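Local structure of beta-ketoacyl-[acyl-carrier-protein] synthase FabY (Pseudomonas aeruginosa, 4CW4) at residues N312-I317 / L363-S367. The protein catalyses the condensation of acetyl-CoA with malonyl-ACP to acetoacetyl-ACP, the step that primes bacterial fatty acid synthesis. Numbering follows the deposited sequence. Where two conformers were deposited one is given.
Sequences NSEAPI and LAESS
Ser-366 O takes two bonds, one from the backbone N of Glu-314 at 3.0 Å and a second from the hydroxyl of Thr-481. Ser-366 N returns a 3.0 Å bond to Glu-314 O, completing an antiparallel hydrogen-bonded pair between strands 307-314 and 366-374 in the buried core of the thiolase fold. The next pair, Ser-313 with Ser-367, is non-hydrogen-bonded, and both side chains lie on the face covered by helix 190-204. There Ser-367 OG, anti to its own N (chi1 -177°), comes in beside Ser-313 CB and donates to Asn-312 O at 3.0 Å, tilted 30° from the carbonyl plane; Ser-313 OG instead bonds Gly-191 O. On the other face Glu-314 sends its carboxylate away from 363-367 to the backbone N atoms of Ile-229, Met-230 and Ala-480, which hold it among loops near Cys-286, the probable active-site cysteine. Ala-364 brings 363-367 close to His-477, a predicted catalytic residue.

Beyond the paired residues the chains splay apart around Pro-316, whose CG and CD press on Ala-364 O, a buried oxygen with no hydrogen-bond partner. Its ring slides alongside Leu-363, CG meeting CD1 at 3.6 Å. Glu-365 stands with CG between its backbone N and carbonyl carbon (chi1 61°) and runs extended, crossing Ile-317 at about a right angle, with Ile-317 CD1 against Glu-365 CG and CD (3.9 Å). Its carboxylate is anchored by Arg-190, Tyr-98 and Leu-173 N. One water links the segments, accepting from Ile-317 N at 2.9 Å and donating to Glu-365 OE1 at 2.8 Å.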
loop_
_atom_site.group_PDB
_atom_site.type_symbol
_atom_site.label_atom_id
_atom_site.label_comp_id
_atom_site.label_asym_id
_atom_site.label_seq_id
_atom_site.Cartn_x
_atom_site.Cartn_y
_atom_site.Cartn_z
ATOM N N ASN A 312 -9.397 4.943 -5.953
ATOM C CA ASN A 312 -9.224 4.319 -4.646
ATOM C C ASN A 312 -10.583 3.843 -4.153
ATOM O O ASN A 312 -11.635 4.254 -4.661
ATOM C CB ASN A 312 -8.638 5.318 -3.641
ATOM C CG ASN A 312 -7.135 5.471 -3.750
ATOM O OD1 ASN A 312 -6.628 6.511 -4.177
ATOM N ND2 ASN A 312 -6.413 4.440 -3.358
ATOM N N SER A 313 -10.556 2.983 -3.139
ATOM C CA SER A 313 -11.757 2.526 -2.491
ATOM C C SER A 313 -11.472 2.318 -1.015
ATOM O O SER A 313 -10.560 1.572 -0.666
ATOM C CB SER A 313 -12.228 1.212 -3.075
ATOM O OG SER A 313 -13.470 0.882 -2.469
ATOM N N GLU A 314 -12.228 2.990 -0.172
ATOM C CA GLU A 314 -12.075 2.880 1.268
ATOM C C GLU A 314 -13.451 2.781 1.915
ATOM O O GLU A 314 -14.333 3.594 1.656
ATOM C CB GLU A 314 -11.311 4.076 1.844
ATOM C CG GLU A 314 -10.728 3.813 3.224
ATOM C CD GLU A 314 -9.279 3.393 3.192
ATOM O OE1 GLU A 314 -8.450 4.080 2.566
ATOM O OE2 GLU A 314 -8.944 2.391 3.846
ATOM N N ALA A 315 -13.611 1.775 2.773
ATOM C CA ALA A 315 -14.836 1.543 3.512
ATOM C C ALA A 315 -14.451 1.317 4.978
ATOM O O ALA A 315 -14.387 0.192 5.459
ATOM C CB ALA A 315 -15.592 0.325 2.944
ATOM N N PRO A 316 -14.159 2.411 5.694
ATOM C CA PRO A 316 -13.592 2.329 7.034
ATOM C C PRO A 316 -14.599 2.561 8.155
ATOM O O PRO A 316 -14.159 2.752 9.287
ATOM C CB PRO A 316 -12.604 3.474 7.012
ATOM C CG PRO A 316 -13.363 4.541 6.245
ATOM C CD PRO A 316 -14.175 3.800 5.202
ATOM N N ILE A 317 -15.900 2.532 7.872
ATOM C CA ILE A 317 -16.892 2.796 8.900
ATOM C C ILE A 317 -17.113 1.500 9.696
ATOM O O ILE A 317 -18.053 0.748 9.453
ATOM C CB ILE A 317 -18.199 3.370 8.346
ATOM C CG1 ILE A 317 -17.919 4.591 7.446
ATOM C CG2 ILE A 317 -19.102 3.751 9.498
ATOM C CD1 ILE A 317 -19.138 5.088 6.694
ATOM N N LEU A 363 -14.944 10.444 9.604
ATOM C CA LEU A 363 -14.610 9.296 8.791
ATOM C C LEU A 363 -15.704 9.040 7.751
ATOM O O LEU A 363 -16.885 9.175 8.048
ATOM C CB LEU A 363 -14.466 8.096 9.718
ATOM C CG LEU A 363 -13.892 6.818 9.158
ATOM C CD1 LEU A 363 -12.463 7.027 8.724
ATOM C CD2 LEU A 363 -13.977 5.746 10.215
ATOM N N ALA A 364 -15.309 8.653 6.540
ATOM C CA ALA A 364 -16.239 8.428 5.450
ATOM C C ALA A 364 -15.793 7.274 4.561
ATOM O O ALA A 364 -14.619 6.903 4.532
ATOM C CB ALA A 364 -16.380 9.673 4.617
ATOM N N GLU A 365 -16.748 6.747 3.808
ATOM C CA GLU A 365 -16.468 5.745 2.781
ATOM C C GLU A 365 -16.678 6.331 1.389
ATOM O O GLU A 365 -17.608 7.098 1.145
ATOM C CB GLU A 365 -17.386 4.535 2.961
ATOM C CG GLU A 365 -18.875 4.830 2.841
ATOM C CD GLU A 365 -19.781 3.645 3.153
ATOM O OE1 GLU A 365 -19.289 2.556 3.552
ATOM O OE2 GLU A 365 -21.003 3.813 3.019
ATOM N N SER A 366 -15.814 5.941 0.461
ATOM C CA SER A 366 -15.904 6.407 -0.918
ATOM C C SER A 366 -15.090 5.525 -1.813
ATOM O O SER A 366 -14.016 5.058 -1.423
ATOM C CB SER A 366 -15.348 7.817 -1.045
ATOM O OG SER A 366 -15.524 8.314 -2.373
ATOM N N SER A 367 -15.588 5.297 -3.020
ATOM C CA SER A 367 -14.762 4.729 -4.079
ATOM C C SER A 367 -14.976 5.574 -5.308
ATOM O O SER A 367 -16.108 5.836 -5.702
ATOM C CB SER A 367 -15.086 3.266 -4.382
ATOM O OG SER A 367 -14.196 2.775 -5.378
HETATM O O HOH W 1 -17.389 1.798 5.464
#